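Side-chain contacts in putative glycosyltransferase (GalT1) (Streptococcus parasanguinis FW213, PDB 5HEA), which probably transfers sugar units from nucleotide-linked donors, this chain being the C-terminal, GT-A-type family 2 part of a longer glycosyltransferase: residues A148-L153 with F162-F167; T194-Y199 with I242-S247; R22-L27 with I37-D42; A78-A83 with I88-S93. One frame throughout, in Å; residues are numbered along the deposited sequence.

Along the chain the order is contact 3, contact 4, contact 1, contact 2, each closing before the next opens. Contacts 3 and 4, with centres about 10 Å apart, touch each other, and both pack a helix on the sheet that includes strands 7-13, 35-41 and 87-90; Ile-38 reaches across to Tyr-82 and Ala-83. Contacts 1 and 2, about 11 Å apart between centres, meet through helix 195-201, where Tyr-199 OH probably hydrogen-bonds to Thr-164 O. The centres of contacts 1 and 3 are about 26 Å apart, across the chain's centre. The set thus runs from the probable nucleotide-binding half of the GT-A-type domain to its border with the C-terminal helices.

Contact 1: A148-L153 with F162-F167; sequences AEWMDL and FLTFTF
Trp-150, the last residue of helix 147-150, and Met-151 just beyond it meet Thr-164 and Phe-165 in the firmly packed half of this contact. The Met-151 chain bends at chi2 (-63°), which brings its sulfur to the rim of the Phe-165 ring, in the ring plane, with Met-151 SD 3.8 Å from Phe-165 CE1. One face of that ring is covered by its own neighbour in sequence: Thr-164 CG2 stands 3.5 Å above the ring centre. The same methyl group touches Trp-150 NE1 at 3.8 Å, while Thr-164 OG1 is hydrogen-bonded to Asn-160 O. The indole also makes edge-to-face contacts with Tyr-145 and Tyr-199. The solvent side is looser. There Leu-153 lays CD2 3.6 Å from Thr-164 CG2 and brings both its methyls to Phe-165 CE2, but this leucine is exposed and poorly ordered, and the chain beyond it, residues 154-159, could not be modelled, so its close approach is doubtful. Buried sulfur and ring on one side, a poorly ordered leucine on the other: the ordered part is a Met-aromatic contact joining the end of helix 147-150 to helix 161-166 of the GT-A-type domain.

Contact 2: T194-Y199 with I242-S247; sequences TIYRLY and IALLAS
A slim helix-to-helix seam, where Tyr-196 and Arg-197 of helix 195-201 face Leu-244 of helix 231-247, ties the sheet-bearing domain to the helical C-terminal part of the chain. One methyl group does most of the touching. Leu-244 CD1 lies 3.8 Å from Tyr-196 OH and 4.1 Å from Tyr-196 CE2, so it meets the phenol at its far end, slantwise to the ring. The Tyr-196 ring gets there with CG placed between the backbone N and the carbonyl carbon (chi1 80°). Next along its own helix, Arg-197 puts its CG over one face of that ring, 3.7 Å above the plane of Tyr-196 and shifted toward the rim; the ring also has a cation-pi partner in Arg-241. Arg-197 CG is a looser neighbour of Leu-244 CD1, at 4.5 Å. Its guanidinium group turns elsewhere, NE bonding to Ala-193 O and NH2 to Arg-182 O, which probably helps hold the stem beside the phenol. Leu-244 has an unusual first torsion, -102°, away from the staggered values. Closely buried yet joined mainly through a single methyl group, this is a sparse apolar helix-helix contact between the sheet-bearing domain and the C-terminal helices, continued by Ile-289 of the second subunit, on which Leu-244 also packs, into the hexamer.

Contact 3: R22-L27 with I37-D42; sequences RCLDSL and IILIND
Leu-24 and Leu-27 meet Leu-39 and Ile-37 with no flat group between them; the contact is made by the methyl groups of branched aliphatic side chains. The flat side chains of strand 35-41 and its end, the Asn-41 amide and the Asp-42 carboxylate, lie farther along and bond elsewhere: Asn-41 ND2 to His-66 ND1, and Asp-42 OD1 and OD2 to the backbone nitrogens of Ala-70 and Gly-71 respectively. Leu-24 and Leu-39 approach tip to tip, fork against fork. Leu-24 CD2 stands 3.8 Å from Leu-39 CD2, and Leu-24 CD1 is 3.9 Å from Leu-39 CD1. In both, CG lies anti to the carbonyl carbon (chi1 -64° in Leu-24, -78° in Leu-39), which swings each fork into the helix-strand gap. One turn further along the helix the fit changes: Ile-37 runs its long branch in aslant beside the base of Leu-27, so that Ile-37 CD1 touches Leu-27 CB at 3.8 Å and Leu-27 CD1 at 4.1 Å. This is the interior of a beta-alpha-beta unit, strand 7-13, helix 20-28 and strand 35-41, in which the helix lies over two parallel neighbouring strands of the GT-A-type domain. Tyr-55 and Cys-52 of helix 48-58 flank the leucine pair. On the helix itself Ser-26 OG bonds to Cys-23 O at 2.8 Å, tilted 20° from the carbonyl plane, and Leu-27 N reaches the same oxygen at 3.2 Å; the Ser-26 hydroxyl also accepts a hydrogen bond from Val-97 N. Asn-41 and Asp-42 begin the Asn-Asp-Gly-Ser sequence that in family 2 relatives lies near the nucleotide.

Contact 4: A78-A83 with I88-S93; sequences AGITYA and ITFVDS
Ile-80, near the end of helix 72-82, reaches Ile-88 and Phe-90 of strand 87-90 with its two branches. Its CB stands back from the strand. From there the short branch ends at CG2, 4.4 Å from the tip of Ile-88, atom CD1. The long branch goes the other way: Ile-80 CG1 comes to 4.2 Å from Phe-90 CZ, and the chain extends at chi2 (172°) to place CD1 also at 4.2 Å from Phe-90 CZ, at the edge of the ring and near its plane. The same Phe-90 ring meets Phe-183 edge-to-face. Ile-88 CD1 has a second and closer partner in Ala-83 CB, 4.0 Å away, just past the helix end, where the turn into the strand starts. Beyond Phe-90 the chain leads into Asp-92 and Ser-93, which open an Asp-Ser-Asp sequence resembling the DXD motif that holds metal and nucleotide sugar in many GT-A enzymes. The contact itself involves carbon atoms alone, all at roughly van der Waals distance or slightly more, so it is held by burial and dispersion, with no directional bond between the two segments.

Contact 1: A148-L153 with F162-F167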
loop_
_atom_site.group_PDB
_atom_site.type_symbol
_atom_site.label_atom_id
_atom_site.label_comp_id
_atom_site.label_asym_id
_atom_site.label_seq_id
_atom_site.Cartn_x
_atom_site.Cartn_y
_atom_site.Cartn_z
ATOM N N ALA A 148 -36.624 29.268 6.526
ATOM C CA ALA A 148 -35.888 30.530 6.362
ATOM C C ALA A 148 -35.522 31.185 7.697
ATOM O O ALA A 148 -34.378 31.612 7.898
ATOM C CB ALA A 148 -36.675 31.494 5.484
ATOM N N GLU A 149 -36.487 31.247 8.613
ATOM C CA GLU A 149 -36.239 31.723 9.978
ATOM C C GLU A 149 -35.253 30.828 10.709
ATOM O O GLU A 149 -34.376 31.300 11.448
ATOM C CB GLU A 149 -37.543 31.757 10.782
ATOM C CG GLU A 149 -38.549 32.779 10.304
ATOM C CD GLU A 149 -39.874 32.684 11.055
ATOM O OE1 GLU A 149 -40.215 31.581 11.536
ATOM O OE2 GLU A 149 -40.576 33.713 11.160
ATOM N N TRP A 150 -35.423 29.525 10.530
ATOM C CA TRP A 150 -34.543 28.562 11.172
ATOM C C TRP A 150 -33.081 28.748 10.719
ATOM O O TRP A 150 -32.165 28.777 11.549
ATOM C CB TRP A 150 -35.015 27.136 10.886
ATOM C CG TRP A 150 -34.192 26.128 11.580
ATOM C CD1 TRP A 150 -33.272 25.287 11.015
ATOM C CD2 TRP A 150 -34.165 25.868 12.985
ATOM N NE1 TRP A 150 -32.696 24.504 11.983
ATOM C CE2 TRP A 150 -33.220 24.840 13.201
ATOM C CE3 TRP A 150 -34.859 26.390 14.081
ATOM C CZ2 TRP A 150 -32.952 24.324 14.472
ATOM C CZ3 TRP A 150 -34.586 25.882 15.340
ATOM C CH2 TRP A 150 -33.641 24.859 15.525
ATOM N N MET A 151 -32.883 28.907 9.412
ATOM C CA MET A 151 -31.542 29.037 8.834
ATOM C C MET A 151 -30.903 30.407 9.066
ATOM O O MET A 151 -30.032 30.819 8.299
ATOM C CB MET A 151 -31.587 28.779 7.323
ATOM C CG MET A 151 -32.066 27.389 6.906
ATOM S SD MET A 151 -31.005 26.039 7.469
ATOM C CE MET A 151 -31.793 24.666 6.665
ATOM N N ASP A 152 -31.319 31.117 10.110
ATOM C CA ASP A 152 -30.867 32.495 10.268
ATOM C C ASP A 152 -30.213 32.814 11.603
ATOM O O ASP A 152 -30.112 33.978 11.972
ATOM C CB ASP A 152 -32.016 33.468 10.012
ATOM C CG ASP A 152 -31.619 34.591 9.082
ATOM O OD1 ASP A 152 -30.803 34.336 8.173
ATOM O OD2 ASP A 152 -32.116 35.723 9.260
ATOM N N LEU A 153 -29.767 31.791 12.320
ATOM C CA LEU A 153 -29.037 32.001 13.567
ATOM C C LEU A 153 -27.753 32.805 13.338
ATOM O O LEU A 153 -27.309 33.563 14.208
ATOM C CB LEU A 153 -28.697 30.658 14.207
ATOM C CG LEU A 153 -28.170 29.655 13.185
ATOM C CD1 LEU A 153 -26.854 29.039 13.643
ATOM C CD2 LEU A 153 -29.225 28.592 12.940
ATOM N N PHE A 162 -23.017 25.397 16.651
ATOM C CA PHE A 162 -22.672 24.004 16.926
ATOM C C PHE A 162 -23.928 23.170 17.171
ATOM O O PHE A 162 -24.108 22.101 16.580
ATOM C CB PHE A 162 -21.737 23.918 18.138
ATOM C CG PHE A 162 -21.442 22.506 18.589
ATOM C CD1 PHE A 162 -20.409 21.775 18.012
ATOM C CD2 PHE A 162 -22.183 21.918 19.604
ATOM C CE1 PHE A 162 -20.134 20.477 18.433
ATOM C CE2 PHE A 162 -21.906 20.620 20.030
ATOM C CZ PHE A 162 -20.885 19.904 19.443
ATOM N N LEU A 163 -24.783 23.662 18.059
ATOM C CA LEU A 163 -26.060 23.010 18.350
ATOM C C LEU A 163 -26.916 22.744 17.118
ATOM O O LEU A 163 -27.447 21.642 16.952
ATOM C CB LEU A 163 -26.869 23.852 19.325
ATOM C CG LEU A 163 -28.314 23.383 19.478
ATOM C CD1 LEU A 163 -28.358 22.054 20.197
ATOM C CD2 LEU A 163 -29.122 24.449 20.202
ATOM N N THR A 164 -27.051 23.758 16.262
ATOM C CA THR A 164 -27.961 23.701 15.129
ATOM C C THR A 164 -27.448 22.819 13.995
ATOM O O THR A 164 -28.170 21.965 13.486
ATOM C CB THR A 164 -28.236 25.118 14.562
ATOM O OG1 THR A 164 -28.789 25.948 15.593
ATOM C CG2 THR A 164 -29.224 25.058 13.402
ATOM N N PHE A 165 -26.206 23.032 13.588
ATOM C CA PHE A 165 -25.737 22.424 12.338
ATOM C C PHE A 165 -24.752 21.276 12.508
ATOM O O PHE A 165 -24.763 20.323 11.729
ATOM C CB PHE A 165 -25.135 23.487 11.412
ATOM C CG PHE A 165 -26.128 24.513 10.949
ATOM C CD1 PHE A 165 -27.064 24.201 9.981
ATOM C CD2 PHE A 165 -26.131 25.787 11.490
ATOM C CE1 PHE A 165 -27.984 25.141 9.557
ATOM C CE2 PHE A 165 -27.043 26.729 11.066
ATOM C CZ PHE A 165 -27.973 26.405 10.100
ATOM N N THR A 166 -23.891 21.359 13.513
ATOM C CA THR A 166 -22.801 20.397 13.592
ATOM C C THR A 166 -22.990 19.334 14.678
ATOM O O THR A 166 -22.083 18.536 14.924
ATOM C CB THR A 166 -21.450 21.110 13.769
ATOM O OG1 THR A 166 -21.386 21.699 15.069
ATOM C CG2 THR A 166 -21.298 22.207 12.727
ATOM N N PHE A 167 -24.157 19.326 15.326
ATOM C CA PHE A 167 -24.447 18.326 16.358
ATOM C C PHE A 167 -25.691 17.517 15.991
ATOM O O PHE A 167 -26.798 18.054 15.887
ATOM C CB PHE A 167 -24.620 18.988 17.734
ATOM C CG PHE A 167 -24.422 18.041 18.889
ATOM C CD1 PHE A 167 -23.306 17.217 18.938
ATOM C CD2 PHE A 167 -25.347 17.979 19.926
ATOM C CE1 PHE A 167 -23.115 16.335 20.006
ATOM C CE2 PHE A 167 -25.175 17.104 20.989
ATOM C CZ PHE A 167 -24.049 16.275 21.030
#

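Contact 2: T194-Y199 with I242-S247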
loop_
_atom_site.group_PDB
_atom_site.type_symbol
_atom_site.label_atom_id
_atom_site.label_comp_id
_atom_site.label_asym_id
_atom_site.label_seq_id
_atom_site.Cartn_x
_atom_site.Cartn_y
_atom_site.Cartn_z
ATOM N N THR A 194 -24.404 17.156 7.118
ATOM C CA THR A 194 -25.616 16.351 6.951
ATOM C C THR A 194 -26.900 16.923 7.569
ATOM O O THR A 194 -27.950 16.916 6.926
ATOM C CB THR A 194 -25.388 14.895 7.489
ATOM O OG1 THR A 194 -24.210 14.343 6.890
ATOM C CG2 THR A 194 -26.579 13.993 7.155
ATOM N N ILE A 195 -26.820 17.384 8.815
ATOM C CA ILE A 195 -28.015 17.764 9.573
ATOM C C ILE A 195 -28.815 18.840 8.842
ATOM O O ILE A 195 -30.030 18.724 8.689
ATOM C CB ILE A 195 -27.659 18.188 11.022
ATOM C CG1 ILE A 195 -27.104 16.985 11.788
ATOM C CG2 ILE A 195 -28.884 18.714 11.758
ATOM C CD1 ILE A 195 -28.057 15.769 11.779
ATOM N N TYR A 196 -28.130 19.859 8.341
ATOM C CA TYR A 196 -28.831 20.954 7.661
ATOM C C TYR A 196 -29.623 20.491 6.438
ATOM O O TYR A 196 -30.654 21.084 6.095
ATOM C CB TYR A 196 -27.866 22.086 7.297
ATOM C CG TYR A 196 -27.047 21.836 6.055
ATOM C CD1 TYR A 196 -25.881 21.089 6.109
ATOM C CD2 TYR A 196 -27.426 22.377 4.832
ATOM C CE1 TYR A 196 -25.117 20.867 4.968
ATOM C CE2 TYR A 196 -26.670 22.163 3.685
ATOM C CZ TYR A 196 -25.518 21.407 3.762
ATOM O OH TYR A 196 -24.770 21.186 2.627
ATOM N N ARG A 197 -29.165 19.430 5.777
ATOM C CA ARG A 197 -29.924 18.917 4.639
ATOM C C ARG A 197 -31.286 18.358 5.065
ATOM O O ARG A 197 -32.273 18.489 4.345
ATOM C CB ARG A 197 -29.105 17.901 3.841
ATOM C CG ARG A 197 -27.821 18.514 3.276
ATOM C CD ARG A 197 -27.070 17.552 2.388
ATOM N NE ARG A 197 -26.102 16.735 3.120
ATOM C CZ ARG A 197 -26.046 15.404 3.059
ATOM N NH1 ARG A 197 -26.926 14.744 2.309
ATOM N NH2 ARG A 197 -25.109 14.727 3.734
ATOM N N LEU A 198 -31.351 17.748 6.242
ATOM C CA LEU A 198 -32.645 17.344 6.800
ATOM C C LEU A 198 -33.566 18.541 7.059
ATOM O O LEU A 198 -34.767 18.497 6.754
ATOM C CB LEU A 198 -32.431 16.566 8.094
ATOM C CG LEU A 198 -31.711 15.238 7.883
ATOM C CD1 LEU A 198 -31.153 14.736 9.219
ATOM C CD2 LEU A 198 -32.697 14.230 7.291
ATOM N N TYR A 199 -33.010 19.614 7.614
ATOM C CA TYR A 199 -33.785 20.846 7.820
ATOM C C TYR A 199 -34.406 21.342 6.500
ATOM O O TYR A 199 -35.584 21.740 6.436
ATOM C CB TYR A 199 -32.888 21.957 8.360
ATOM C CG TYR A 199 -32.293 21.764 9.731
ATOM C CD1 TYR A 199 -32.953 21.045 10.714
ATOM C CD2 TYR A 199 -31.065 22.346 10.049
ATOM C CE1 TYR A 199 -32.391 20.890 11.977
ATOM C CE2 TYR A 199 -30.494 22.191 11.303
ATOM C CZ TYR A 199 -31.160 21.466 12.254
ATOM O OH TYR A 199 -30.608 21.333 13.494
ATOM N N ILE A 242 -23.209 26.799 1.476
ATOM C CA ILE A 242 -23.482 28.089 0.838
ATOM C C ILE A 242 -24.016 27.894 -0.574
ATOM O O ILE A 242 -25.000 28.525 -0.959
ATOM C CB ILE A 242 -22.239 29.013 0.834
ATOM C CG1 ILE A 242 -21.979 29.519 2.260
ATOM C CG2 ILE A 242 -22.436 30.193 -0.154
ATOM C CD1 ILE A 242 -20.562 30.034 2.487
ATOM N N ALA A 243 -23.388 27.004 -1.346
ATOM C CA ALA A 243 -23.827 26.787 -2.725
ATOM C C ALA A 243 -25.258 26.244 -2.804
ATOM O O ALA A 243 -26.026 26.610 -3.694
ATOM C CB ALA A 243 -22.855 25.846 -3.466
ATOM N N LEU A 244 -25.610 25.357 -1.880
ATOM C CA LEU A 244 -26.952 24.792 -1.848
ATOM C C LEU A 244 -27.983 25.841 -1.470
ATOM O O LEU A 244 -28.990 25.988 -2.143
ATOM C CB LEU A 244 -27.033 23.645 -0.840
ATOM C CG LEU A 244 -26.994 22.229 -1.391
ATOM C CD1 LEU A 244 -27.267 21.277 -0.230
ATOM C CD2 LEU A 244 -28.017 22.036 -2.516
ATOM N N LEU A 245 -27.736 26.546 -0.369
ATOM C CA LEU A 245 -28.657 27.580 0.098
ATOM C C LEU A 245 -28.857 28.655 -0.961
ATOM O O LEU A 245 -29.970 29.141 -1.151
ATOM C CB LEU A 245 -28.152 28.217 1.396
ATOM C CG LEU A 245 -28.160 27.347 2.659
ATOM C CD1 LEU A 245 -27.549 28.116 3.811
ATOM C CD2 LEU A 245 -29.573 26.945 2.987
ATOM N N ALA A 246 -27.779 29.025 -1.651
ATOM C CA ALA A 246 -27.859 30.068 -2.673
ATOM C C ALA A 246 -28.726 29.586 -3.826
ATOM O O ALA A 246 -29.555 30.327 -4.343
ATOM C CB ALA A 246 -26.472 30.451 -3.168
ATOM N N SER A 247 -28.533 28.327 -4.208
ATOM C CA SER A 247 -29.281 27.710 -5.289
ATOM C C SER A 247 -30.760 27.557 -4.966
ATOM O O SER A 247 -31.595 27.531 -5.858
ATOM C CB SER A 247 -28.676 26.345 -5.607
ATOM O OG SER A 247 -27.353 26.513 -6.090
#

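Contact 3: R22-L27 with I37-D42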
loop_
_atom_site.group_PDB
_atom_site.type_symbol
_atom_site.label_atom_id
_atom_site.label_comp_id
_atom_site.label_asym_id
_atom_site.label_seq_id
_atom_site.Cartn_x
_atom_site.Cartn_y
_atom_site.Cartn_z
ATOM N N ARG A 22 -23.881 4.480 31.484
ATOM C CA ARG A 22 -24.578 5.709 31.842
ATOM C C ARG A 22 -25.525 6.149 30.713
ATOM O O ARG A 22 -26.684 6.493 30.965
ATOM C CB ARG A 22 -23.579 6.818 32.176
ATOM C CG ARG A 22 -24.232 8.100 32.668
ATOM C CD ARG A 22 -23.185 9.165 32.913
ATOM N NE ARG A 22 -22.451 9.483 31.688
ATOM C CZ ARG A 22 -21.332 10.194 31.657
ATOM N NH1 ARG A 22 -20.804 10.660 32.784
ATOM N NH2 ARG A 22 -20.740 10.445 30.506
ATOM N N CYS A 23 -25.043 6.098 29.476
ATOM C CA CYS A 23 -25.883 6.452 28.330
ATOM C C CYS A 23 -27.120 5.561 28.261
ATOM O O CYS A 23 -28.254 6.046 28.262
ATOM C CB CYS A 23 -25.088 6.353 27.027
ATOM S SG CYS A 23 -26.095 6.669 25.541
ATOM N N LEU A 24 -26.899 4.249 28.229
ATOM C CA LEU A 24 -27.987 3.296 28.079
ATOM C C LEU A 24 -28.983 3.314 29.255
ATOM O O LEU A 24 -30.187 3.180 29.041
ATOM C CB LEU A 24 -27.434 1.887 27.835
ATOM C CG LEU A 24 -26.634 1.725 26.525
ATOM C CD1 LEU A 24 -26.161 0.293 26.336
ATOM C CD2 LEU A 24 -27.444 2.179 25.322
ATOM N N ASP A 25 -28.488 3.460 30.485
ATOM C CA ASP A 25 -29.369 3.578 31.653
ATOM C C ASP A 25 -30.310 4.781 31.484
ATOM O O ASP A 25 -31.512 4.683 31.743
ATOM C CB ASP A 25 -28.572 3.716 32.973
ATOM C CG ASP A 25 -27.845 2.420 33.391
ATOM O OD1 ASP A 25 -28.209 1.314 32.924
ATOM O OD2 ASP A 25 -26.900 2.517 34.211
ATOM N N SER A 26 -29.768 5.912 31.033
ATOM C CA SER A 26 -30.594 7.117 30.860
ATOM C C SER A 26 -31.658 6.960 29.760
ATOM O O SER A 26 -32.739 7.542 29.857
ATOM C CB SER A 26 -29.730 8.363 30.627
ATOM O OG SER A 26 -29.256 8.419 29.295
ATOM N N LEU A 27 -31.374 6.152 28.740
ATOM C CA LEU A 27 -32.344 5.904 27.668
ATOM C C LEU A 27 -33.466 4.940 28.051
ATOM O O LEU A 27 -34.633 5.165 27.726
ATOM C CB LEU A 27 -31.646 5.372 26.404
ATOM C CG LEU A 27 -30.675 6.317 25.698
ATOM C CD1 LEU A 27 -29.995 5.614 24.505
ATOM C CD2 LEU A 27 -31.416 7.540 25.231
ATOM N N ILE A 37 -33.773 1.147 20.453
ATOM C CA ILE A 37 -32.405 1.624 20.494
ATOM C C ILE A 37 -31.591 0.757 19.562
ATOM O O ILE A 37 -31.494 -0.456 19.754
ATOM C CB ILE A 37 -31.819 1.538 21.901
ATOM C CG1 ILE A 37 -32.641 2.424 22.843
ATOM C CG2 ILE A 37 -30.346 1.950 21.870
ATOM C CD1 ILE A 37 -32.363 2.235 24.317
ATOM N N ILE A 38 -31.034 1.382 18.532
ATOM C CA ILE A 38 -30.159 0.700 17.604
ATOM C C ILE A 38 -28.726 1.022 17.971
ATOM O O ILE A 38 -28.241 2.134 17.746
ATOM C CB ILE A 38 -30.464 1.096 16.165
ATOM C CG1 ILE A 38 -31.963 0.929 15.914
ATOM C CG2 ILE A 38 -29.652 0.241 15.192
ATOM C CD1 ILE A 38 -32.396 1.430 14.584
ATOM N N LEU A 39 -28.082 0.050 18.608
ATOM C CA LEU A 39 -26.697 0.159 19.018
ATOM C C LEU A 39 -25.819 -0.333 17.885
ATOM O O LEU A 39 -25.839 -1.514 17.567
ATOM C CB LEU A 39 -26.452 -0.717 20.257
ATOM C CG LEU A 39 -26.923 -0.195 21.610
ATOM C CD1 LEU A 39 -26.614 -1.206 22.731
ATOM C CD2 LEU A 39 -26.262 1.143 21.885
ATOM N N ILE A 40 -25.051 0.556 17.263
ATOM C CA ILE A 40 -24.135 0.102 16.223
ATOM C C ILE A 40 -22.717 0.024 16.767
ATOM O O ILE A 40 -22.010 1.036 16.847
ATOM C CB ILE A 40 -24.178 0.971 14.940
ATOM C CG1 ILE A 40 -25.616 1.119 14.426
ATOM C CG2 ILE A 40 -23.297 0.362 13.858
ATOM C CD1 ILE A 40 -26.340 2.327 14.992
ATOM N N ASN A 41 -22.308 -1.181 17.161
ATOM C CA ASN A 41 -20.936 -1.383 17.593
ATOM C C ASN A 41 -20.028 -1.404 16.369
ATOM O O ASN A 41 -20.063 -2.345 15.569
ATOM C CB ASN A 41 -20.780 -2.682 18.393
ATOM C CG ASN A 41 -19.342 -3.057 18.574
ATOM O OD1 ASN A 41 -18.504 -2.196 18.796
ATOM N ND2 ASN A 41 -19.033 -4.343 18.447
ATOM N N ASP A 42 -19.207 -0.367 16.243
ATOM C CA ASP A 42 -18.357 -0.149 15.073
ATOM C C ASP A 42 -16.989 -0.808 15.282
ATOM O O ASP A 42 -15.944 -0.158 15.174
ATOM C CB ASP A 42 -18.233 1.377 14.849
ATOM C CG ASP A 42 -17.497 1.751 13.570
ATOM O OD1 ASP A 42 -17.655 1.064 12.532
ATOM O OD2 ASP A 42 -16.754 2.752 13.612
#

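Contact 4: A78-A83 with I88-S93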
loop_
_atom_site.group_PDB
_atom_site.type_symbol
_atom_site.label_atom_id
_atom_site.label_comp_id
_atom_site.label_asym_id
_atom_site.label_seq_id
_atom_site.Cartn_x
_atom_site.Cartn_y
_atom_site.Cartn_z
ATOM N N ALA A 78 -25.791 2.905 8.969
ATOM C CA ALA A 78 -26.298 1.563 9.253
ATOM C C ALA A 78 -27.526 1.666 10.144
ATOM O O ALA A 78 -28.504 0.935 9.967
ATOM C CB ALA A 78 -25.215 0.694 9.931
ATOM N N GLY A 79 -27.466 2.581 11.106
ATOM C CA GLY A 79 -28.592 2.830 11.989
ATOM C C GLY A 79 -29.823 3.294 11.220
ATOM O O GLY A 79 -30.933 2.810 11.448
ATOM N N ILE A 80 -29.628 4.250 10.318
ATOM C CA ILE A 80 -30.728 4.777 9.493
ATOM C C ILE A 80 -31.382 3.673 8.654
ATOM O O ILE A 80 -32.609 3.631 8.483
ATOM C CB ILE A 80 -30.229 5.899 8.565
ATOM C CG1 ILE A 80 -29.709 7.078 9.398
ATOM C CG2 ILE A 80 -31.347 6.367 7.609
ATOM C CD1 ILE A 80 -29.006 8.156 8.575
ATOM N N THR A 81 -30.545 2.774 8.149
ATOM C CA THR A 81 -30.986 1.666 7.308
ATOM C C THR A 81 -31.784 0.643 8.103
ATOM O O THR A 81 -32.807 0.142 7.630
ATOM C CB THR A 81 -29.764 0.970 6.657
ATOM O OG1 THR A 81 -29.102 1.902 5.797
ATOM C CG2 THR A 81 -30.188 -0.231 5.849
ATOM N N TYR A 82 -31.326 0.347 9.315
ATOM C CA TYR A 82 -31.992 -0.636 10.170
ATOM C C TYR A 82 -33.259 -0.076 10.862
ATOM O O TYR A 82 -34.152 -0.828 11.259
ATOM C CB TYR A 82 -30.985 -1.206 11.183
ATOM C CG TYR A 82 -31.531 -2.251 12.133
ATOM C CD1 TYR A 82 -31.355 -3.611 11.886
ATOM C CD2 TYR A 82 -32.213 -1.879 13.293
ATOM C CE1 TYR A 82 -31.858 -4.569 12.765
ATOM C CE2 TYR A 82 -32.721 -2.827 14.169
ATOM C CZ TYR A 82 -32.538 -4.166 13.905
ATOM O OH TYR A 82 -33.043 -5.094 14.789
ATOM N N ALA A 83 -33.342 1.243 10.980
ATOM C CA ALA A 83 -34.434 1.886 11.712
ATOM C C ALA A 83 -35.808 1.624 11.102
ATOM O O ALA A 83 -36.005 1.798 9.907
ATOM C CB ALA A 83 -34.186 3.386 11.796
ATOM N N ILE A 88 -36.750 9.374 13.772
ATOM C CA ILE A 88 -35.361 8.982 14.004
ATOM C C ILE A 88 -34.663 10.033 14.855
ATOM O O ILE A 88 -34.814 11.235 14.634
ATOM C CB ILE A 88 -34.591 8.799 12.667
ATOM C CG1 ILE A 88 -35.050 7.515 11.960
ATOM C CG2 ILE A 88 -33.053 8.838 12.908
ATOM C CD1 ILE A 88 -34.347 7.245 10.649
ATOM N N THR A 89 -33.899 9.585 15.840
ATOM C CA THR A 89 -33.135 10.523 16.636
ATOM C C THR A 89 -31.766 9.908 16.922
ATOM O O THR A 89 -31.604 8.689 16.830
ATOM C CB THR A 89 -33.900 10.869 17.925
ATOM O OG1 THR A 89 -33.358 12.058 18.514
ATOM C CG2 THR A 89 -33.842 9.701 18.912
ATOM N N PHE A 90 -30.777 10.748 17.223
ATOM C CA PHE A 90 -29.406 10.275 17.438
ATOM C C PHE A 90 -28.992 10.574 18.873
ATOM O O PHE A 90 -29.314 11.633 19.392
ATOM C CB PHE A 90 -28.429 10.970 16.471
ATOM C CG PHE A 90 -28.700 10.672 15.018
ATOM C CD1 PHE A 90 -28.218 9.509 14.436
ATOM C CD2 PHE A 90 -29.452 11.547 14.242
ATOM C CE1 PHE A 90 -28.482 9.220 13.099
ATOM C CE2 PHE A 90 -29.717 11.268 12.904
ATOM C CZ PHE A 90 -29.240 10.100 12.338
ATOM N N VAL A 91 -28.300 9.639 19.519
ATOM C CA VAL A 91 -27.724 9.887 20.842
ATOM C C VAL A 91 -26.281 9.381 20.807
ATOM O O VAL A 91 -26.030 8.253 20.385
ATOM C CB VAL A 91 -28.496 9.147 21.965
ATOM C CG1 VAL A 91 -27.750 9.259 23.299
ATOM C CG2 VAL A 91 -29.896 9.703 22.115
ATOM N N ASP A 92 -25.328 10.212 21.209
ATOM C CA ASP A 92 -23.936 9.772 21.288
ATOM C C ASP A 92 -23.713 8.980 22.569
ATOM O O ASP A 92 -24.240 9.326 23.614
ATOM C CB ASP A 92 -22.974 10.951 21.213
ATOM C CG ASP A 92 -22.884 11.528 19.812
ATOM O OD1 ASP A 92 -23.278 10.825 18.840
ATOM O OD2 ASP A 92 -22.420 12.681 19.682
ATOM N N SER A 93 -22.920 7.919 22.479
ATOM C CA SER A 93 -22.823 6.978 23.592
ATOM C C SER A 93 -21.954 7.506 24.746
ATOM O O SER A 93 -21.906 6.891 25.811
ATOM C CB SER A 93 -22.361 5.607 23.081
ATOM O OG SER A 93 -21.304 5.739 22.154
#